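Dally-like, isoform A (Drosophila melanogaster, PDB 6XTZ) binds Wnt and hedgehog-family proteins at the cell surface as a GPI-anchored glypican, and takes up the palmitoleoyl lipid of Wnt in a pocket between its helices. Local coordinates at residues Q64-T69 with V220-D225; S74-I79 with K457-N462; S82-F87 with Q205-A210; S211-K216 with H263-E268. The protein carries 5 engineered substitutions. All blocks are in the same frame, centred on the assembly; numbering follows the deposited sequence. Where two conformers were deposited one is given.

Contact 1: residues Q64-T69 with V220-D225; sequences QLEGHT and VRLNAD
Leu65 O, on the residue whose side chain touches Leu222, accepts from both Thr69 N and Thr69 OG1 (3.1 Å), which reach it from opposite faces of the carbonyl plane. Across the contact the polar link is slighter: Leu222 N donates to Glu66 OE2 over 3.5 Å, a weak bond by length although nearly straight (N-H...O 167°), and Arg62, one turn back on the same helix, makes a long, weak ion pair with that oxygen. Arg221 is not a close charge partner, for its NE lies 6.3 Å from Glu66 OE2. The carboxylate gets to the loop because the Glu66 chain runs out straight beyond CG (chi2 179°). On the way its aliphatic part meets the leucine: Glu66 CG rests 3.7 Å from Leu222 CD1, the two side chains advancing from opposite directions. Leu222 N would probably lose this acceptor, and the leucine's methyl one of its walls, if Glu66 were an alanine. Leu65 supplies the other apolar partner, its CD2 touching Leu222 CD1 at 3.7 Å with the side chains crossing at about a right angle. The contact thus ties helix 51-110 to the lead-in of helix 224-234, where Asn223 is the N-cap, its OD1 accepting from Cys226 N. Cys226 is in turn disulfide-bonded to Cys258, against which Leu65 also packs.

Contact 2: residues S74-I79 with K457-N462; sequences SRMSGI and KKFWSN
A Met-aromatic contact joins helix 51-110 to the segment 457-462, on helix 459-467, in the buried interior of the glypican's helical core, with Met76 set against Phe459. The evidence lies in the position of the sulfur: Met76 SD stands 3.7 Å from the centroid of the Phe459 ring and 17° off its normal, so it sits over the face, displaced somewhat toward the rim. Its nearest ring atoms are CG and CD2. The methyl follows over the same ring as a CH-pi contact, Met76 CE lying 4.1 Å from the Phe459 centroid. Both groups fit over one ring because the methionine leaves its helix extended and turns only at its last torsion (chi3 67°), which lays the S-CH3 bond across the ring instead of pointing it onward. The same turn carries Met76 CE to Trp460 CZ2, 3.9 Å away. The two segments keep their backbones well apart, 8.9 Å between the CA atoms of Met76 and Phe459, and the side chains, meeting from opposite directions, bridge that interval. Without the ring, as with a leucine at Phe459, the sulfur and methyl of Met76 are likely to lose their aromatic face, and the indole of Trp460 its flat neighbour. Around this site, Trp269 of helix 263-283 and Ala214 of helix 185-216 also touch Met76, while the indole of Trp460 meets Trp269 edge-to-face. Phe459 and Trp460 pack on each other too: Phe459 CD2 lies 3.6 Å above the indole plane, over its centre.

Contact 3: residues S82-F87 with Q205-A210; sequences SKATKF and QALTTA
Two long helices of the glypican core, 51-110 and 185-216, pack here as a nearly antiparallel pair, with Ala84 set against Leu207 and Thr208. The short segments run at 157° to each other with their axes 8.7 Å apart, and the CA atoms of Ala84 and Thr208 come within 5.7 Å. A small residue at the crossing makes this possible: the methyl of Ala84 points at the partner helix and fits between two side chains. On one of them, Thr208 OG1 lies 3.3 Å from Ala84 CB, a packing contact with a methyl carbon; the hydroxyl's hydrogen bonds go to Gly204 O and Lys88 NZ. On the other, Leu207 CD2 is 3.7 Å from Ala84 CB and 3.6 Å from Ala84 N, reaching the backbone as well as the methyl. With Leu207 CG opposite its own backbone N (chi1 179°), the isobutyl group is thrown across toward helix 51-110. Lys83 brushes Leu207 with its CB, while its amine turns off to a salt bridge with Asp448. Helix 441-455 therefore borders the pair, its Ile449 touching both Leu207 and Phe87, and helix 263-283 packs on Leu207 through Met276.

Contact 4: residues S211-K216 with H263-E268; sequences SEVAKK and HEFDSE
The backbones of 211-216 and 263-268, both helical, stay well separated, the nearest CA atoms being those of Ala214 and Phe265 at 9.5 Å. That interval is bridged by one large side chain. The chi1 torsion of Phe265 (-166°) swings its ring out from helix 263-283 toward Val213, and the benzyl group presents the far end of the ring to helix 185-216. Val213 receives it: Val213 CG2 is 3.7 Å from Phe265 CZ and 4.1 Å from Phe265 CE1, placed near the ring plane, so the methyl abuts the ring edge and does not lie over the face. Of the valine's two methyls, CG2 is thus the one that makes the contact. Beside the valine, Ala214 N comes no closer than 4.5 Å to Phe265 CZ. This is helix-to-helix packing in the all-helical glypican core, wholly apolar where the side chains meet, and it joins helix 185-216 to the first turns of helix 263-283. Other parts of the fold surround the aromatic: Val217 touches Phe265, and Trp460 of helix 459-467 meets its ring edge-to-face. Val213 also has His525 of helix 513-538 against it. Along the 263-268 turn, Ser267 OG bonds back to Glu264 O at 2.8 Å, tilted 24° from the carbonyl plane, and Glu268 N is a second donor to the same oxygen.

Overall arrangement
Helix 51-110 serves contacts 1, 2 and 3 in turn, and helix 185-216 carries one side of both contact 3 and contact 4. Contacts 2 and 4, with centres 9 Å apart, touch directly: Ser77 O, on the first, probably bonds to Ser211 OG, on the second. Contact 3 lies about 14 Å from contact 2 and 15 Å from contact 4 between centres, whereas contact 1 sits toward one end, about 27 Å from contact 3. The palmitoleoyl pocket takes Leu94, Leu95, Ser98 and Gln101 from helix 51-110 and Leu189 from helix 185-216, so the pair packed at contact 3 continues to the lipid site.

Contact 1: residues Q64-T69 with V220-D225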
loop_
_atom_site.group_PDB
_atom_site.type_symbol
_atom_site.label_atom_id
_atom_site.label_comp_id
_atom_site.label_asym_id
_atom_site.label_seq_id
_atom_site.Cartn_x
_atom_site.Cartn_y
_atom_site.Cartn_z
ATOM N N GLN A 64 9.911 10.758 22.889
ATOM C CA GLN A 64 10.869 9.953 22.138
ATOM C C GLN A 64 10.166 8.887 21.307
ATOM O O GLN A 64 10.551 8.633 20.161
ATOM C CB GLN A 64 11.885 9.313 23.084
ATOM C CG GLN A 64 12.911 10.288 23.644
ATOM C CD GLN A 64 13.906 9.619 24.575
ATOM O OE1 GLN A 64 13.788 8.431 24.880
ATOM N NE2 GLN A 64 14.894 10.380 25.031
ATOM N N LEU A 65 9.134 8.250 21.867
ATOM C CA LEU A 65 8.397 7.244 21.109
ATOM C C LEU A 65 7.602 7.884 19.979
ATOM O O LEU A 65 7.593 7.375 18.853
ATOM C CB LEU A 65 7.477 6.447 22.034
ATOM C CG LEU A 65 6.602 5.388 21.353
ATOM C CD1 LEU A 65 7.444 4.458 20.492
ATOM C CD2 LEU A 65 5.806 4.592 22.377
ATOM N N GLU A 66 6.932 9.004 20.259
ATOM C CA GLU A 66 6.169 9.681 19.216
ATOM C C GLU A 66 7.085 10.241 18.135
ATOM O O GLU A 66 6.725 10.248 16.952
ATOM C CB GLU A 66 5.308 10.787 19.825
ATOM C CG GLU A 66 4.035 10.269 20.476
ATOM C CD GLU A 66 3.199 11.368 21.105
ATOM O OE1 GLU A 66 3.774 12.403 21.510
ATOM O OE2 GLU A 66 1.964 11.195 21.193
ATOM N N GLY A 67 8.274 10.708 18.517
ATOM C CA GLY A 67 9.219 11.189 17.523
ATOM C C GLY A 67 9.759 10.077 16.643
ATOM O O GLY A 67 9.881 10.240 15.425
ATOM N N HIS A 68 10.086 8.928 17.244
ATOM C CA HIS A 68 10.650 7.824 16.475
ATOM C C HIS A 68 9.633 7.252 15.494
ATOM O O HIS A 68 9.971 6.960 14.342
ATOM C CB HIS A 68 11.160 6.735 17.418
ATOM C CG HIS A 68 11.808 5.580 16.718
ATOM N ND1 HIS A 68 13.170 5.498 16.518
ATOM C CD2 HIS A 68 11.280 4.458 16.172
ATOM C CE1 HIS A 68 13.453 4.376 15.881
ATOM N NE2 HIS A 68 12.324 3.728 15.658
ATOM N N THR A 69 8.383 7.082 15.930
ATOM C CA THR A 69 7.365 6.543 15.034
ATOM C C THR A 69 6.996 7.546 13.950
ATOM O O THR A 69 6.739 7.162 12.804
ATOM C CB THR A 69 6.125 6.128 15.826
ATOM O OG1 THR A 69 5.574 7.271 16.490
ATOM C CG2 THR A 69 6.481 5.067 16.857
ATOM N N VAL A 220 -2.875 9.765 15.386
ATOM C CA VAL A 220 -3.267 9.036 16.587
ATOM C C VAL A 220 -2.216 9.272 17.665
ATOM O O VAL A 220 -1.056 8.874 17.513
ATOM C CB VAL A 220 -3.435 7.537 16.300
ATOM C CG1 VAL A 220 -4.022 6.830 17.512
ATOM C CG2 VAL A 220 -4.314 7.328 15.076
ATOM N N ARG A 221 -2.625 9.914 18.755
ATOM C CA ARG A 221 -1.733 10.197 19.867
ATOM C C ARG A 221 -1.712 9.031 20.847
ATOM O O ARG A 221 -2.683 8.281 20.973
ATOM C CB ARG A 221 -2.162 11.472 20.594
ATOM C CG ARG A 221 -2.169 12.718 19.727
ATOM C CD ARG A 221 -2.672 13.923 20.508
ATOM N NE ARG A 221 -2.653 15.145 19.711
ATOM C CZ ARG A 221 -3.663 15.559 18.952
ATOM N NH1 ARG A 221 -3.557 16.686 18.262
ATOM N NH2 ARG A 221 -4.779 14.847 18.883
ATOM N N LEU A 222 -0.587 8.886 21.539
ATOM C CA LEU A 222 -0.492 7.898 22.603
ATOM C C LEU A 222 -1.416 8.280 23.755
ATOM O O LEU A 222 -1.660 9.460 24.017
ATOM C CB LEU A 222 0.950 7.785 23.095
ATOM C CG LEU A 222 1.976 7.425 22.019
ATOM C CD1 LEU A 222 3.379 7.366 22.604
ATOM C CD2 LEU A 222 1.615 6.107 21.360
ATOM N N ASN A 223 -1.944 7.270 24.438
ATOM C CA ASN A 223 -2.866 7.491 25.541
ATOM C C ASN A 223 -2.128 7.459 26.877
ATOM O O ASN A 223 -0.944 7.124 26.959
ATOM C CB ASN A 223 -4.000 6.457 25.519
ATOM C CG ASN A 223 -3.496 5.025 25.519
ATOM O OD1 ASN A 223 -2.522 4.688 26.194
ATOM N ND2 ASN A 223 -4.166 4.169 24.759
ATOM N N ALA A 224 -2.859 7.815 27.937
ATOM C CA ALA A 224 -2.265 7.881 29.269
ATOM C C ALA A 224 -1.782 6.519 29.748
ATOM O O ALA A 224 -0.770 6.436 30.454
ATOM C CB ALA A 224 -3.267 8.467 30.260
ATOM N N ASP A 225 -2.481 5.442 29.376
ATOM C CA ASP A 225 -2.043 4.112 29.786
ATOM C C ASP A 225 -0.687 3.761 29.192
ATOM O O ASP A 225 0.084 3.012 29.805
ATOM C CB ASP A 225 -3.082 3.062 29.391
ATOM C CG ASP A 225 -4.350 3.157 30.220
ATOM O OD1 ASP A 225 -4.424 4.037 31.104
ATOM O OD2 ASP A 225 -5.273 2.348 29.991
#

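Contact 2: residues S74-I79 with K457-N462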
loop_
_atom_site.group_PDB
_atom_site.type_symbol
_atom_site.label_atom_id
_atom_site.label_comp_id
_atom_site.label_asym_id
_atom_site.label_seq_id
_atom_site.Cartn_x
_atom_site.Cartn_y
_atom_site.Cartn_z
ATOM N N SER A 74 6.338 8.692 8.433
ATOM C CA SER A 74 6.310 9.722 7.397
ATOM C C SER A 74 7.320 9.442 6.290
ATOM O O SER A 74 7.074 9.788 5.129
ATOM C CB SER A 74 6.569 11.098 8.009
ATOM O OG SER A 74 7.891 11.193 8.505
ATOM N N ARG A 75 8.455 8.824 6.624
ATOM C CA ARG A 75 9.446 8.505 5.603
ATOM C C ARG A 75 8.963 7.375 4.701
ATOM O O ARG A 75 9.170 7.415 3.482
ATOM C CB ARG A 75 10.776 8.151 6.263
ATOM C CG ARG A 75 11.928 7.928 5.299
ATOM C CD ARG A 75 13.232 8.428 5.901
ATOM N NE ARG A 75 13.267 8.240 7.349
ATOM C CZ ARG A 75 13.712 7.143 7.952
ATOM N NH1 ARG A 75 14.167 6.126 7.232
ATOM N NH2 ARG A 75 13.702 7.062 9.275
ATOM N N MET A 76 8.315 6.360 5.279
ATOM C CA MET A 76 7.705 5.317 4.461
ATOM C C MET A 76 6.572 5.883 3.618
ATOM O O MET A 76 6.463 5.587 2.422
ATOM C CB MET A 76 7.191 4.178 5.342
ATOM C CG MET A 76 6.423 3.119 4.565
ATOM S SD MET A 76 5.498 1.978 5.603
ATOM C CE MET A 76 4.248 3.067 6.282
ATOM N N SER A 77 5.713 6.700 4.232
ATOM C CA SER A 77 4.615 7.318 3.494
ATOM C C SER A 77 5.134 8.191 2.358
ATOM O O SER A 77 4.564 8.198 1.260
ATOM C CB SER A 77 3.743 8.135 4.446
ATOM O OG SER A 77 2.671 8.752 3.755
ATOM N N GLY A 78 6.217 8.932 2.600
ATOM C CA GLY A 78 6.755 9.799 1.564
ATOM C C GLY A 78 7.350 9.027 0.401
ATOM O O GLY A 78 7.152 9.391 -0.761
ATOM N N ILE A 79 8.088 7.955 0.697
ATOM C CA ILE A 79 8.700 7.156 -0.360
ATOM C C ILE A 79 7.628 6.483 -1.209
ATOM O O ILE A 79 7.637 6.581 -2.441
ATOM C CB ILE A 79 9.674 6.126 0.239
ATOM C CG1 ILE A 79 10.919 6.823 0.792
ATOM C CG2 ILE A 79 10.062 5.087 -0.803
ATOM C CD1 ILE A 79 11.895 5.881 1.470
ATOM N N LYS A 457 6.650 -4.656 4.242
ATOM C CA LYS A 457 5.601 -5.621 4.557
ATOM C C LYS A 457 5.405 -5.749 6.063
ATOM O O LYS A 457 4.277 -5.682 6.563
ATOM C CB LYS A 457 5.939 -6.978 3.938
ATOM C CG LYS A 457 4.908 -8.068 4.197
ATOM C CD LYS A 457 5.189 -9.296 3.338
ATOM C CE LYS A 457 4.179 -10.407 3.589
ATOM N NZ LYS A 457 4.291 -10.967 4.962
ATOM N N LYS A 458 6.499 -5.933 6.803
ATOM C CA LYS A 458 6.460 -6.077 8.253
ATOM C C LYS A 458 6.742 -4.763 8.972
ATOM O O LYS A 458 7.226 -4.773 10.108
ATOM C CB LYS A 458 7.456 -7.146 8.702
ATOM C CG LYS A 458 7.252 -8.513 8.067
ATOM C CD LYS A 458 6.046 -9.227 8.654
ATOM C CE LYS A 458 5.978 -10.670 8.179
ATOM N NZ LYS A 458 4.870 -11.418 8.835
ATOM N N PHE A 459 6.443 -3.629 8.332
ATOM C CA PHE A 459 6.828 -2.335 8.890
ATOM C C PHE A 459 6.170 -2.088 10.242
ATOM O O PHE A 459 6.828 -1.637 11.186
ATOM C CB PHE A 459 6.473 -1.211 7.914
ATOM C CG PHE A 459 6.615 0.165 8.503
ATOM C CD1 PHE A 459 7.847 0.798 8.532
ATOM C CD2 PHE A 459 5.518 0.825 9.036
ATOM C CE1 PHE A 459 7.982 2.061 9.080
ATOM C CE2 PHE A 459 5.647 2.086 9.588
ATOM C CZ PHE A 459 6.880 2.705 9.608
ATOM N N TRP A 460 4.874 -2.377 10.354
ATOM C CA TRP A 460 4.137 -2.012 11.558
ATOM C C TRP A 460 4.469 -2.927 12.732
ATOM O O TRP A 460 4.606 -2.454 13.865
ATOM C CB TRP A 460 2.636 -2.015 11.263
ATOM C CG TRP A 460 2.268 -1.014 10.211
ATOM C CD1 TRP A 460 2.058 -1.257 8.885
ATOM C CD2 TRP A 460 2.097 0.397 10.393
ATOM N NE1 TRP A 460 1.754 -0.086 8.232
ATOM C CE2 TRP A 460 1.772 0.944 9.135
ATOM C CE3 TRP A 460 2.178 1.249 11.498
ATOM C CZ2 TRP A 460 1.530 2.305 8.952
ATOM C CZ3 TRP A 460 1.940 2.599 11.314
ATOM C CH2 TRP A 460 1.618 3.114 10.051
ATOM N N SER A 461 4.611 -4.231 12.489
ATOM C CA SER A 461 4.981 -5.138 13.570
ATOM C C SER A 461 6.445 -4.995 13.963
ATOM O O SER A 461 6.828 -5.439 15.051
ATOM C CB SER A 461 4.685 -6.587 13.180
ATOM O OG SER A 461 5.403 -6.971 12.019
ATOM N N ASN A 462 7.264 -4.384 13.111
ATOM C CA ASN A 462 8.673 -4.164 13.406
ATOM C C ASN A 462 8.924 -2.867 14.162
ATOM O O ASN A 462 10.034 -2.674 14.673
ATOM C CB ASN A 462 9.486 -4.167 12.105
ATOM C CG ASN A 462 10.980 -4.196 12.348
ATOM O OD1 ASN A 462 11.552 -5.244 12.648
ATOM N ND2 ASN A 462 11.626 -3.044 12.210
#

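Contact 3: residues S82-F87 with Q205-A210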
loop_
_atom_site.group_PDB
_atom_site.type_symbol
_atom_site.label_atom_id
_atom_site.label_comp_id
_atom_site.label_asym_id
_atom_site.label_seq_id
_atom_site.Cartn_x
_atom_site.Cartn_y
_atom_site.Cartn_z
ATOM N N SER A 82 5.764 9.036 -3.404
ATOM C CA SER A 82 6.488 9.561 -4.557
ATOM C C SER A 82 6.685 8.487 -5.619
ATOM O O SER A 82 6.640 8.780 -6.821
ATOM C CB SER A 82 7.831 10.143 -4.119
ATOM O OG SER A 82 8.696 9.131 -3.636
ATOM N N LYS A 83 6.907 7.238 -5.200
ATOM C CA LYS A 83 7.022 6.148 -6.164
ATOM C C LYS A 83 5.711 5.916 -6.900
ATOM O O LYS A 83 5.717 5.546 -8.079
ATOM C CB LYS A 83 7.472 4.865 -5.464
ATOM C CG LYS A 83 8.879 4.925 -4.888
ATOM C CD LYS A 83 9.930 5.063 -5.978
ATOM C CE LYS A 83 11.327 5.078 -5.378
ATOM N NZ LYS A 83 12.391 5.175 -6.416
ATOM N N ALA A 84 4.579 6.120 -6.222
ATOM C CA ALA A 84 3.290 6.040 -6.900
ATOM C C ALA A 84 3.142 7.155 -7.926
ATOM O O ALA A 84 2.589 6.940 -9.011
ATOM C CB ALA A 84 2.154 6.090 -5.880
ATOM N N THR A 85 3.635 8.354 -7.602
ATOM C CA THR A 85 3.577 9.459 -8.553
ATOM C C THR A 85 4.499 9.212 -9.742
ATOM O O THR A 85 4.141 9.515 -10.887
ATOM C CB THR A 85 3.939 10.772 -7.857
ATOM O OG1 THR A 85 2.962 11.063 -6.851
ATOM C CG2 THR A 85 3.987 11.919 -8.857
ATOM N N LYS A 86 5.690 8.665 -9.489
ATOM C CA LYS A 86 6.594 8.329 -10.583
ATOM C C LYS A 86 5.999 7.238 -11.464
ATOM O O LYS A 86 6.146 7.270 -12.690
ATOM C CB LYS A 86 7.950 7.893 -10.026
ATOM C CG LYS A 86 8.984 7.554 -11.091
ATOM C CD LYS A 86 10.294 7.089 -10.471
ATOM C CE LYS A 86 11.324 6.749 -11.541
ATOM N NZ LYS A 86 12.598 6.242 -10.956
ATOM N N PHE A 87 5.313 6.271 -10.853
ATOM C CA PHE A 87 4.684 5.198 -11.617
ATOM C C PHE A 87 3.602 5.742 -12.541
ATOM O O PHE A 87 3.540 5.386 -13.724
ATOM C CB PHE A 87 4.110 4.155 -10.659
ATOM C CG PHE A 87 3.256 3.117 -11.327
ATOM C CD1 PHE A 87 3.834 2.025 -11.954
ATOM C CD2 PHE A 87 1.874 3.227 -11.317
ATOM C CE1 PHE A 87 3.051 1.065 -12.563
ATOM C CE2 PHE A 87 1.085 2.269 -11.927
ATOM C CZ PHE A 87 1.674 1.189 -12.549
ATOM N N GLN A 205 -2.847 3.147 -7.856
ATOM C CA GLN A 205 -3.850 3.749 -6.981
ATOM C C GLN A 205 -3.793 3.153 -5.578
ATOM O O GLN A 205 -3.908 3.878 -4.582
ATOM C CB GLN A 205 -5.249 3.581 -7.572
ATOM C CG GLN A 205 -5.491 4.397 -8.829
ATOM C CD GLN A 205 -5.394 5.887 -8.588
ATOM O OE1 GLN A 205 -5.719 6.376 -7.505
ATOM N NE2 GLN A 205 -4.935 6.621 -9.596
ATOM N N ALA A 206 -3.616 1.833 -5.481
ATOM C CA ALA A 206 -3.497 1.199 -4.173
ATOM C C ALA A 206 -2.236 1.658 -3.452
ATOM O O ALA A 206 -2.242 1.826 -2.228
ATOM C CB ALA A 206 -3.511 -0.324 -4.319
ATOM N N LEU A 207 -1.146 1.864 -4.194
ATOM C CA LEU A 207 0.077 2.359 -3.572
ATOM C C LEU A 207 -0.112 3.776 -3.043
ATOM O O LEU A 207 0.427 4.128 -1.988
ATOM C CB LEU A 207 1.236 2.302 -4.567
ATOM C CG LEU A 207 2.585 2.813 -4.052
ATOM C CD1 LEU A 207 3.048 2.006 -2.846
ATOM C CD2 LEU A 207 3.631 2.787 -5.153
ATOM N N THR A 208 -0.883 4.598 -3.759
ATOM C CA THR A 208 -1.159 5.954 -3.293
ATOM C C THR A 208 -2.001 5.937 -2.024
ATOM O O THR A 208 -1.701 6.648 -1.057
ATOM C CB THR A 208 -1.864 6.758 -4.390
ATOM O OG1 THR A 208 -0.969 6.963 -5.490
ATOM C CG2 THR A 208 -2.317 8.110 -3.854
ATOM N N THR A 209 -3.064 5.130 -2.010
ATOM C CA THR A 209 -3.924 5.062 -0.834
ATOM C C THR A 209 -3.163 4.538 0.377
ATOM O O THR A 209 -3.369 5.012 1.500
ATOM C CB THR A 209 -5.142 4.186 -1.123
ATOM O OG1 THR A 209 -4.711 2.933 -1.666
ATOM C CG2 THR A 209 -6.066 4.872 -2.118
ATOM N N ALA A 210 -2.271 3.565 0.168
ATOM C CA ALA A 210 -1.457 3.066 1.272
ATOM C C ALA A 210 -0.567 4.163 1.839
ATOM O O ALA A 210 -0.324 4.211 3.050
ATOM C CB ALA A 210 -0.612 1.882 0.812
#

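Contact 4: residues S211-K216 with H263-E268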
loop_
_atom_site.group_PDB
_atom_site.type_symbol
_atom_site.label_atom_id
_atom_site.label_comp_id
_atom_site.label_asym_id
_atom_site.label_seq_id
_atom_site.Cartn_x
_atom_site.Cartn_y
_atom_site.Cartn_z
ATOM N N SER A 211 -0.064 5.051 0.979
ATOM C CA SER A 211 0.728 6.176 1.467
ATOM C C SER A 211 -0.143 7.178 2.212
ATOM O O SER A 211 0.305 7.794 3.186
ATOM C CB SER A 211 1.450 6.855 0.304
ATOM O OG SER A 211 2.109 8.034 0.736
ATOM N N GLU A 212 -1.391 7.351 1.773
ATOM C CA GLU A 212 -2.283 8.303 2.426
ATOM C C GLU A 212 -2.738 7.787 3.787
ATOM O O GLU A 212 -2.728 8.529 4.776
ATOM C CB GLU A 212 -3.487 8.595 1.531
ATOM C CG GLU A 212 -3.135 9.263 0.210
ATOM C CD GLU A 212 -4.323 9.362 -0.728
ATOM O OE1 GLU A 212 -5.331 8.661 -0.493
ATOM O OE2 GLU A 212 -4.249 10.142 -1.702
ATOM N N VAL A 213 -3.147 6.516 3.858
ATOM C CA VAL A 213 -3.622 5.979 5.129
ATOM C C VAL A 213 -2.477 5.857 6.125
ATOM O O VAL A 213 -2.680 6.023 7.332
ATOM C CB VAL A 213 -4.344 4.631 4.926
ATOM C CG1 VAL A 213 -5.540 4.802 4.004
ATOM C CG2 VAL A 213 -3.392 3.569 4.394
ATOM N N ALA A 214 -1.261 5.579 5.647
ATOM C CA ALA A 214 -0.113 5.535 6.546
ATOM C C ALA A 214 0.160 6.906 7.148
ATOM O O ALA A 214 0.484 7.018 8.336
ATOM C CB ALA A 214 1.120 5.017 5.807
ATOM N N LYS A 215 0.026 7.963 6.345
ATOM C CA LYS A 215 0.243 9.312 6.856
ATOM C C LYS A 215 -0.807 9.697 7.891
ATOM O O LYS A 215 -0.496 10.415 8.848
ATOM C CB LYS A 215 0.248 10.311 5.699
ATOM C CG LYS A 215 0.663 11.720 6.087
ATOM C CD LYS A 215 0.757 12.616 4.858
ATOM C CE LYS A 215 1.189 14.025 5.224
ATOM N NZ LYS A 215 1.275 14.905 4.025
ATOM N N LYS A 216 -2.045 9.229 7.724
ATOM C CA LYS A 216 -3.105 9.554 8.673
ATOM C C LYS A 216 -2.916 8.867 10.022
ATOM O O LYS A 216 -3.470 9.338 11.021
ATOM C CB LYS A 216 -4.466 9.179 8.092
ATOM C CG LYS A 216 -4.915 10.043 6.926
ATOM C CD LYS A 216 -5.334 11.423 7.398
ATOM C CE LYS A 216 -5.912 12.245 6.258
ATOM N NZ LYS A 216 -6.372 13.584 6.721
ATOM N N HIS A 263 -2.926 -2.795 15.520
ATOM C CA HIS A 263 -2.911 -4.253 15.416
ATOM C C HIS A 263 -3.596 -4.726 14.140
ATOM O O HIS A 263 -2.987 -5.421 13.317
ATOM C CB HIS A 263 -3.571 -4.881 16.644
ATOM C CG HIS A 263 -3.439 -6.370 16.698
ATOM N ND1 HIS A 263 -2.288 -7.000 17.121
ATOM C CD2 HIS A 263 -4.308 -7.356 16.368
ATOM C CE1 HIS A 263 -2.456 -8.308 17.059
ATOM N NE2 HIS A 263 -3.672 -8.551 16.604
ATOM N N GLU A 264 -4.879 -4.382 13.981
ATOM C CA GLU A 264 -5.605 -4.723 12.762
ATOM C C GLU A 264 -4.935 -4.113 11.540
ATOM O O GLU A 264 -4.807 -4.767 10.498
ATOM C CB GLU A 264 -7.053 -4.240 12.858
ATOM C CG GLU A 264 -7.959 -5.072 13.746
ATOM C CD GLU A 264 -9.291 -4.390 14.004
ATOM O OE1 GLU A 264 -9.329 -3.461 14.838
ATOM O OE2 GLU A 264 -10.293 -4.771 13.362
ATOM N N PHE A 265 -4.500 -2.856 11.654
ATOM C CA PHE A 265 -3.881 -2.172 10.526
ATOM C C PHE A 265 -2.600 -2.869 10.094
ATOM O O PHE A 265 -2.278 -2.894 8.900
ATOM C CB PHE A 265 -3.603 -0.715 10.893
ATOM C CG PHE A 265 -3.280 0.159 9.716
ATOM C CD1 PHE A 265 -4.292 0.701 8.942
ATOM C CD2 PHE A 265 -1.965 0.446 9.388
ATOM C CE1 PHE A 265 -4.001 1.510 7.860
ATOM C CE2 PHE A 265 -1.667 1.254 8.309
ATOM C CZ PHE A 265 -2.686 1.786 7.544
ATOM N N ASP A 266 -1.865 -3.447 11.048
ATOM C CA ASP A 266 -0.652 -4.183 10.708
ATOM C C ASP A 266 -0.968 -5.433 9.895
ATOM O O ASP A 266 -0.292 -5.719 8.901
ATOM C CB ASP A 266 0.106 -4.545 11.983
ATOM C CG ASP A 266 1.182 -5.582 11.747
ATOM O OD1 ASP A 266 2.036 -5.365 10.864
ATOM O OD2 ASP A 266 1.176 -6.609 12.456
ATOM N N SER A 267 -1.992 -6.191 10.299
ATOM C CA SER A 267 -2.305 -7.430 9.594
ATOM C C SER A 267 -2.815 -7.152 8.186
ATOM O O SER A 267 -2.434 -7.844 7.234
ATOM C CB SER A 267 -3.323 -8.249 10.390
ATOM O OG SER A 267 -4.557 -7.564 10.507
ATOM N N GLU A 268 -3.668 -6.138 8.028
ATOM C CA GLU A 268 -4.148 -5.790 6.695
ATOM C C GLU A 268 -3.043 -5.187 5.837
ATOM O O GLU A 268 -3.071 -5.328 4.609
ATOM C CB GLU A 268 -5.333 -4.829 6.792
ATOM C CG GLU A 268 -6.557 -5.422 7.473
ATOM C CD GLU A 268 -7.178 -6.564 6.687
ATOM O OE1 GLU A 268 -6.869 -6.715 5.486
ATOM O OE2 GLU A 268 -7.983 -7.315 7.274
#